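Long-range contacts in putative hemin ABC transport system, membrane protein (Burkholderia cenocepacia J2315, PDB 5B57), which probably forms the membrane-spanning part of an ABC transporter that imports heme across the cell membrane: residues A[147-152]-A[167-172]; A[65-70]-A[341-346]; A[118-123]-A[333-338]. One frame throughout, in Å; residues are numbered along the deposited sequence.

How the contacts relate
Contact 3 (118-123 with 333-338) is the buried one, near the middle of the chain, whereas contact 2 (65-70 with 341-346) is partly buried and contact 1 (147-152 with 167-172) lies at the surface. Contacts 2 and 3 share helix 327-352, which meets helix 94-128 through residues 333-338 and helix 54-72 about two turns further on, through 341-346; contact 1 joins two other helices, and its nearest atoms are about 13 Å from contact 3. No hydrogen bond crosses any of the three. Glycine and alanine bring the backbones close in contact 3, leucine and methionine span a wider gap in contact 2, and contact 1 combines small residues with two leucines.

Contact 1: A[147-152]-A[167-172]; sequences LGATTL and AALPVA
Leu152 and Leu169 supply the long side chains of this apolar contact, and Ala149, Ala168 and Ala172 supply the short ones. CD2 of Leu152 reaches across to CB of Ala168 at 3.7 Å and also comes near CD1 of Leu169. The CG of Leu152 stands anti to the backbone N (chi1 177°), which carries the branch out toward Ala168 and Leu169. Leu169 answers from the other helix with CD1, which lies 3.9 Å from CB of Ala149. Closer to the backbone, CB of Leu152 rests against CB of Ala172 at 4.0 Å.

The two segments belong to consecutive helices, 141-154 and 168-188, whose directions run roughly antiparallel (140°) with the short axes 8.2 Å apart, so that they pack as a helical hairpin, its connection partly unmodelled, at the surface of the chain. Gly148 and Ala172 are where the backbones come nearest, their CA atoms 5.0 Å apart, and the absence of a side chain on Gly148 suits it to that place.

A second kind of meeting is methyl against carbonyl. CB of Ala172 sits 3.5 Å from O of Gly148, and CD2 of Leu152 touches O of Ala168; both oxygens also accept backbone hydrogen bonds within their own helices, from Leu152 N and Ala172 N. Beyond the pair, Ala149 also touches Trp232 of helix 223-234, and the backbone O of Pro170 is hydrogen-bonded to Ser303 OG.

Contact 2: A[65-70]-A[341-346]; sequences AMSVVA and LTLAAD
Leu343 makes most of the contacts that segment 341-346 has with segment 65-70, where Met66, Ser67 and Ala70 receive it. A chi1 of -179° holds its CG trans to the backbone N and extends the isobutyl group toward the partner helix, where the two methyls divide the work. CD2 meets CG of Met66 at 3.5 Å and approaches the backbone N of Ser67 at 3.8 Å, while CD1 turns to CB of Ala70, 3.9 Å away. Leu343 and Met66 come from the two helices and run past one another in opposite senses, so that they touch along their flanks.

The short axes diverge by only 27° and stand 10.3 Å apart, a near-parallel packing of two predicted transmembrane helices from far-apart parts of the sequence. At that spacing the backbones do not touch, and a branched leucine and an unbranched, flexible methionine are large enough to bridge the gap.

Ala344 follows, and its small side chain lets the thioether come up close to the helix. SD of Met66 lies 4.0 Å from CA of Ala344 and 4.2 Å from its CB. Met66 gets there through a chain bent at chi2 and chi3.

At the end of the segment, Asp346 takes no part in this pairing and forms a salt bridge through OD2 with Arg107 NE on helix 94-128. That same helix packs against segment 65-70, through Val108 on Ser67 and Ala70, and Arg104 NH2 donates to the backbone O of Ala70.

Contact 3: A[118-123]-A[333-338]; sequences FGATGA and GAALLG
Gly119 and Ala335 mark the closest approach of two helix backbones, with CA atoms only 4.3 Å apart. The segments 118-123 and 333-338 run roughly antiparallel (146°), and the 6.9 Å between their short axes is possible because glycine and alanine line both faces. Gly119 and Ala123 on one helix, and Ala334 and Gly338 on the other, are each spaced four residues apart, a small-xxx-small pattern that repeats a slim residue one turn later on the same face; Gly338 merely faces the crossing, without touching the other segment.

Alanine has no side-chain torsion to adjust, so the direction of each methyl is set by the backbone alone. CB of Ala334 points at the facing helix and rests 3.4 Å from O of Gly119, an oxygen that also accepts the backbone hydrogen bond from Ala123 N. The same methyl faces CB of Ala123 at 4.2 Å. A second methyl pair, Ala120 CB with Ala335 CB at 3.9 Å, forms beside the Gly119 crossing. Phe118, bulky by contrast, keeps its ring off this interface: with chi1 at -83° the ring leads away from segment 333-338.

Around the pair, the Phe118 side chain touches Val298 of helix 283-305 and Ile311 of helix 311-323. Pro316 of that latter helix touches both Ala123 and Ala334, while Leu336 and Leu337 reach Leu59 of helix 54-72, so that at this level segment 333-338 has helix 94-128 and helix 54-72 as neighbours.

Contact 1: A[147-152]-A[167-172]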
loop_
_atom_site.group_PDB
_atom_site.type_symbol
_atom_site.label_atom_id
_atom_site.label_comp_id
_atom_site.label_asym_id
_atom_site.label_seq_id
_atom_site.Cartn_x
_atom_site.Cartn_y
_atom_site.Cartn_z
ATOM N N LEU A 147 -8.901 9.304 -25.244
ATOM C CA LEU A 147 -9.787 8.548 -26.134
ATOM C C LEU A 147 -10.572 9.487 -27.043
ATOM O O LEU A 147 -10.588 9.311 -28.264
ATOM C CB LEU A 147 -10.745 7.646 -25.352
ATOM C CG LEU A 147 -11.654 6.753 -26.222
ATOM C CD1 LEU A 147 -10.853 5.884 -27.198
ATOM C CD2 LEU A 147 -12.562 5.878 -25.371
ATOM N N GLY A 148 -11.220 10.502 -26.462
ATOM C CA GLY A 148 -12.036 11.402 -27.264
ATOM C C GLY A 148 -11.220 12.211 -28.252
ATOM O O GLY A 148 -11.650 12.449 -29.384
ATOM N N ALA A 149 -10.030 12.644 -27.834
ATOM C CA ALA A 149 -9.133 13.345 -28.744
ATOM C C ALA A 149 -8.716 12.460 -29.923
ATOM O O ALA A 149 -8.618 12.940 -31.056
ATOM C CB ALA A 149 -7.908 13.843 -27.980
ATOM N N THR A 150 -8.462 11.171 -29.682
ATOM C CA THR A 150 -8.013 10.319 -30.772
ATOM C C THR A 150 -9.184 9.846 -31.625
ATOM O O THR A 150 -9.060 9.742 -32.856
ATOM C CB THR A 150 -7.229 9.131 -30.218
ATOM O OG1 THR A 150 -6.114 9.626 -29.490
ATOM C CG2 THR A 150 -6.678 8.259 -31.344
ATOM N N THR A 151 -10.328 9.552 -30.992
ATOM C CA THR A 151 -11.533 9.226 -31.750
ATOM C C THR A 151 -11.818 10.280 -32.814
ATOM O O THR A 151 -12.177 9.950 -33.950
ATOM C CB THR A 151 -12.725 9.096 -30.809
ATOM O OG1 THR A 151 -12.486 8.030 -29.882
ATOM C CG2 THR A 151 -13.976 8.810 -31.590
ATOM N N LEU A 152 -11.625 11.558 -32.469
ATOM C CA LEU A 152 -11.917 12.641 -33.398
ATOM C C LEU A 152 -10.819 12.824 -34.437
ATOM O O LEU A 152 -11.119 13.016 -35.620
ATOM C CB LEU A 152 -12.135 13.962 -32.653
ATOM C CG LEU A 152 -12.363 15.130 -33.648
ATOM C CD1 LEU A 152 -13.644 14.988 -34.411
ATOM C CD2 LEU A 152 -12.355 16.479 -33.005
ATOM N N ALA A 167 -12.679 24.139 -32.294
ATOM C CA ALA A 167 -13.441 23.848 -31.089
ATOM C C ALA A 167 -13.926 22.400 -31.062
ATOM O O ALA A 167 -14.452 21.957 -30.041
ATOM C CB ALA A 167 -14.633 24.803 -30.964
ATOM N N ALA A 168 -13.739 21.650 -32.154
ATOM C CA ALA A 168 -14.079 20.230 -32.182
ATOM C C ALA A 168 -13.121 19.389 -31.339
ATOM O O ALA A 168 -13.559 18.479 -30.633
ATOM C CB ALA A 168 -14.086 19.714 -33.623
ATOM N N LEU A 169 -11.813 19.678 -31.380
ATOM C CA LEU A 169 -10.878 18.832 -30.638
ATOM C C LEU A 169 -11.083 18.940 -29.123
ATOM O O LEU A 169 -11.405 17.917 -28.489
ATOM C CB LEU A 169 -9.445 19.118 -31.078
ATOM C CG LEU A 169 -8.432 18.118 -30.516
ATOM C CD1 LEU A 169 -8.939 16.699 -30.497
ATOM C CD2 LEU A 169 -7.266 18.168 -31.441
ATOM N N PRO A 170 -10.968 20.123 -28.486
ATOM C CA PRO A 170 -11.148 20.163 -27.020
ATOM C C PRO A 170 -12.503 19.664 -26.550
ATOM O O PRO A 170 -12.590 19.051 -25.479
ATOM C CB PRO A 170 -10.955 21.647 -26.684
ATOM C CG PRO A 170 -11.348 22.344 -27.918
ATOM C CD PRO A 170 -10.823 21.484 -29.037
ATOM N N VAL A 171 -13.569 19.901 -27.313
ATOM C CA VAL A 171 -14.895 19.439 -26.905
ATOM C C VAL A 171 -14.962 17.916 -26.912
ATOM O O VAL A 171 -15.584 17.311 -26.033
ATOM C CB VAL A 171 -15.981 20.082 -27.793
ATOM C CG1 VAL A 171 -17.338 19.458 -27.552
ATOM C CG2 VAL A 171 -16.047 21.569 -27.523
ATOM N N ALA A 172 -14.306 17.267 -27.879
ATOM C CA ALA A 172 -14.267 15.803 -27.889
ATOM C C ALA A 172 -13.506 15.272 -26.685
ATOM O O ALA A 172 -13.996 14.394 -25.977
ATOM C CB ALA A 172 -13.637 15.292 -29.184
#

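Contact 2: A[65-70]-A[341-346]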
loop_
_atom_site.group_PDB
_atom_site.type_symbol
_atom_site.label_atom_id
_atom_site.label_comp_id
_atom_site.label_asym_id
_atom_site.label_seq_id
_atom_site.Cartn_x
_atom_site.Cartn_y
_atom_site.Cartn_z
ATOM N N ALA A 65 5.184 38.104 -11.116
ATOM C CA ALA A 65 6.383 38.658 -11.740
ATOM C C ALA A 65 6.771 37.855 -12.965
ATOM O O ALA A 65 6.736 38.372 -14.085
ATOM C CB ALA A 65 7.558 38.674 -10.764
ATOM N N MET A 66 7.156 36.607 -12.751
ATOM C CA MET A 66 7.440 35.665 -13.823
ATOM C C MET A 66 6.422 35.749 -14.962
ATOM O O MET A 66 6.791 35.810 -16.143
ATOM C CB MET A 66 7.466 34.249 -13.262
ATOM C CG MET A 66 7.341 33.235 -14.339
ATOM S SD MET A 66 8.546 31.947 -14.115
ATOM C CE MET A 66 10.064 32.867 -14.391
ATOM N N SER A 67 5.134 35.769 -14.604
ATOM C CA SER A 67 4.079 35.912 -15.603
ATOM C C SER A 67 4.328 37.109 -16.525
ATOM O O SER A 67 4.334 36.979 -17.752
ATOM C CB SER A 67 2.746 36.052 -14.889
ATOM O OG SER A 67 1.707 35.640 -15.712
ATOM N N VAL A 68 4.533 38.289 -15.936
ATOM C CA VAL A 68 4.807 39.494 -16.711
ATOM C C VAL A 68 6.002 39.285 -17.629
ATOM O O VAL A 68 5.955 39.624 -18.819
ATOM C CB VAL A 68 5.019 40.688 -15.762
ATOM C CG1 VAL A 68 5.804 41.802 -16.436
ATOM C CG2 VAL A 68 3.694 41.217 -15.301
ATOM N N VAL A 69 7.091 38.713 -17.103
ATOM C CA VAL A 69 8.248 38.546 -17.973
ATOM C C VAL A 69 7.941 37.538 -19.067
ATOM O O VAL A 69 8.468 37.654 -20.177
ATOM C CB VAL A 69 9.514 38.176 -17.176
ATOM C CG1 VAL A 69 9.192 38.075 -15.727
ATOM C CG2 VAL A 69 10.179 36.888 -17.694
ATOM N N ALA A 70 7.039 36.582 -18.813
ATOM C CA ALA A 70 6.743 35.565 -19.822
ATOM C C ALA A 70 6.263 36.178 -21.134
ATOM O O ALA A 70 6.565 35.639 -22.210
ATOM C CB ALA A 70 5.702 34.581 -19.300
ATOM N N LEU A 341 5.329 26.753 -11.360
ATOM C CA LEU A 341 6.199 25.746 -11.964
ATOM C C LEU A 341 5.872 25.508 -13.448
ATOM O O LEU A 341 6.778 25.382 -14.276
ATOM C CB LEU A 341 6.117 24.437 -11.159
ATOM C CG LEU A 341 6.734 24.465 -9.753
ATOM C CD1 LEU A 341 6.149 23.352 -8.912
ATOM C CD2 LEU A 341 8.249 24.344 -9.800
ATOM N N THR A 342 4.586 25.420 -13.806
ATOM C CA THR A 342 4.207 25.166 -15.200
ATOM C C THR A 342 4.722 26.259 -16.119
ATOM O O THR A 342 5.268 25.994 -17.196
ATOM C CB THR A 342 2.691 25.094 -15.316
ATOM O OG1 THR A 342 2.198 24.114 -14.406
ATOM C CG2 THR A 342 2.281 24.752 -16.725
ATOM N N LEU A 343 4.496 27.503 -15.717
ATOM C CA LEU A 343 4.980 28.647 -16.467
ATOM C C LEU A 343 6.506 28.627 -16.593
ATOM O O LEU A 343 7.056 28.837 -17.678
ATOM C CB LEU A 343 4.473 29.890 -15.752
ATOM C CG LEU A 343 4.728 31.302 -16.196
ATOM C CD1 LEU A 343 4.062 31.553 -17.530
ATOM C CD2 LEU A 343 4.101 32.116 -15.094
ATOM N N ALA A 344 7.208 28.360 -15.489
ATOM C CA ALA A 344 8.654 28.176 -15.560
ATOM C C ALA A 344 9.024 27.097 -16.575
ATOM O O ALA A 344 10.032 27.232 -17.296
ATOM C CB ALA A 344 9.203 27.830 -14.176
ATOM N N ALA A 345 8.205 26.036 -16.658
ATOM C CA ALA A 345 8.442 24.953 -17.610
ATOM C C ALA A 345 8.166 25.367 -19.052
ATOM O O ALA A 345 8.867 24.894 -19.961
ATOM C CB ALA A 345 7.599 23.738 -17.263
ATOM N N ASP A 346 7.141 26.216 -19.296
ATOM C CA ASP A 346 6.825 26.598 -20.675
ATOM C C ASP A 346 7.721 27.717 -21.154
ATOM O O ASP A 346 8.118 27.740 -22.326
ATOM C CB ASP A 346 5.363 27.010 -20.832
ATOM C CG ASP A 346 4.936 27.122 -22.310
ATOM O OD1 ASP A 346 4.921 26.082 -23.008
ATOM O OD2 ASP A 346 4.596 28.242 -22.769
#

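Contact 3: A[118-123]-A[333-338]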
loop_
_atom_site.group_PDB
_atom_site.type_symbol
_atom_site.label_atom_id
_atom_site.label_comp_id
_atom_site.label_asym_id
_atom_site.label_seq_id
_atom_site.Cartn_x
_atom_site.Cartn_y
_atom_site.Cartn_z
ATOM N N PHE A 118 -3.768 21.800 -11.962
ATOM C CA PHE A 118 -3.215 20.535 -11.525
ATOM C C PHE A 118 -2.768 20.595 -10.064
ATOM O O PHE A 118 -3.015 19.651 -9.296
ATOM C CB PHE A 118 -2.066 20.148 -12.449
ATOM C CG PHE A 118 -2.507 19.472 -13.694
ATOM C CD1 PHE A 118 -3.167 18.266 -13.634
ATOM C CD2 PHE A 118 -2.229 20.002 -14.924
ATOM C CE1 PHE A 118 -3.562 17.604 -14.783
ATOM C CE2 PHE A 118 -2.616 19.345 -16.075
ATOM C CZ PHE A 118 -3.288 18.145 -15.997
ATOM N N GLY A 119 -2.118 21.697 -9.665
ATOM C CA GLY A 119 -1.731 21.887 -8.270
ATOM C C GLY A 119 -2.881 21.684 -7.301
ATOM O O GLY A 119 -2.782 20.893 -6.353
ATOM N N ALA A 120 -4.003 22.374 -7.545
ATOM C CA ALA A 120 -5.152 22.334 -6.656
ATOM C C ALA A 120 -5.852 20.977 -6.686
ATOM O O ALA A 120 -6.204 20.433 -5.642
ATOM C CB ALA A 120 -6.128 23.451 -7.026
ATOM N N THR A 121 -6.094 20.418 -7.870
ATOM C CA THR A 121 -6.779 19.125 -7.893
ATOM C C THR A 121 -5.910 18.028 -7.288
ATOM O O THR A 121 -6.437 17.072 -6.707
ATOM C CB THR A 121 -7.222 18.734 -9.320
ATOM O OG1 THR A 121 -6.146 18.920 -10.252
ATOM C CG2 THR A 121 -8.461 19.533 -9.759
ATOM N N GLY A 122 -4.586 18.158 -7.388
ATOM C CA GLY A 122 -3.715 17.162 -6.773
ATOM C C GLY A 122 -3.765 17.221 -5.257
ATOM O O GLY A 122 -3.885 16.188 -4.578
ATOM N N ALA A 123 -3.662 18.441 -4.710
ATOM C CA ALA A 123 -3.853 18.660 -3.283
ATOM C C ALA A 123 -5.152 18.024 -2.792
ATOM O O ALA A 123 -5.169 17.349 -1.753
ATOM C CB ALA A 123 -3.824 20.155 -2.990
ATOM N N GLY A 333 -2.120 27.176 -1.968
ATOM C CA GLY A 333 -0.671 27.124 -2.035
ATOM C C GLY A 333 -0.185 26.306 -3.207
ATOM O O GLY A 333 0.690 26.736 -3.963
ATOM N N ALA A 334 -0.759 25.119 -3.387
ATOM C CA ALA A 334 -0.295 24.251 -4.452
ATOM C C ALA A 334 -0.644 24.825 -5.824
ATOM O O ALA A 334 0.151 24.730 -6.771
ATOM C CB ALA A 334 -0.883 22.860 -4.268
ATOM N N ALA A 335 -1.814 25.456 -5.941
ATOM C CA ALA A 335 -2.204 26.047 -7.220
ATOM C C ALA A 335 -1.265 27.195 -7.620
ATOM O O ALA A 335 -0.800 27.238 -8.767
ATOM C CB ALA A 335 -3.671 26.482 -7.173
ATOM N N LEU A 336 -0.932 28.103 -6.687
ATOM C CA LEU A 336 0.071 29.121 -6.994
ATOM C C LEU A 336 1.398 28.489 -7.406
ATOM O O LEU A 336 1.942 28.805 -8.470
ATOM C CB LEU A 336 0.285 30.047 -5.812
ATOM C CG LEU A 336 -0.824 30.962 -5.306
ATOM C CD1 LEU A 336 -0.261 31.761 -4.159
ATOM C CD2 LEU A 336 -1.287 31.870 -6.407
ATOM N N LEU A 337 1.941 27.592 -6.580
ATOM C CA LEU A 337 3.202 26.951 -6.949
ATOM C C LEU A 337 3.080 26.136 -8.243
ATOM O O LEU A 337 4.045 26.050 -9.028
ATOM C CB LEU A 337 3.712 26.057 -5.823
ATOM C CG LEU A 337 5.052 25.425 -6.217
ATOM C CD1 LEU A 337 6.120 26.521 -6.380
ATOM C CD2 LEU A 337 5.492 24.310 -5.263
ATOM N N GLY A 338 1.920 25.532 -8.502
ATOM C CA GLY A 338 1.760 24.828 -9.766
ATOM C C GLY A 338 1.780 25.775 -10.954
ATOM O O GLY A 338 2.452 25.531 -11.959
#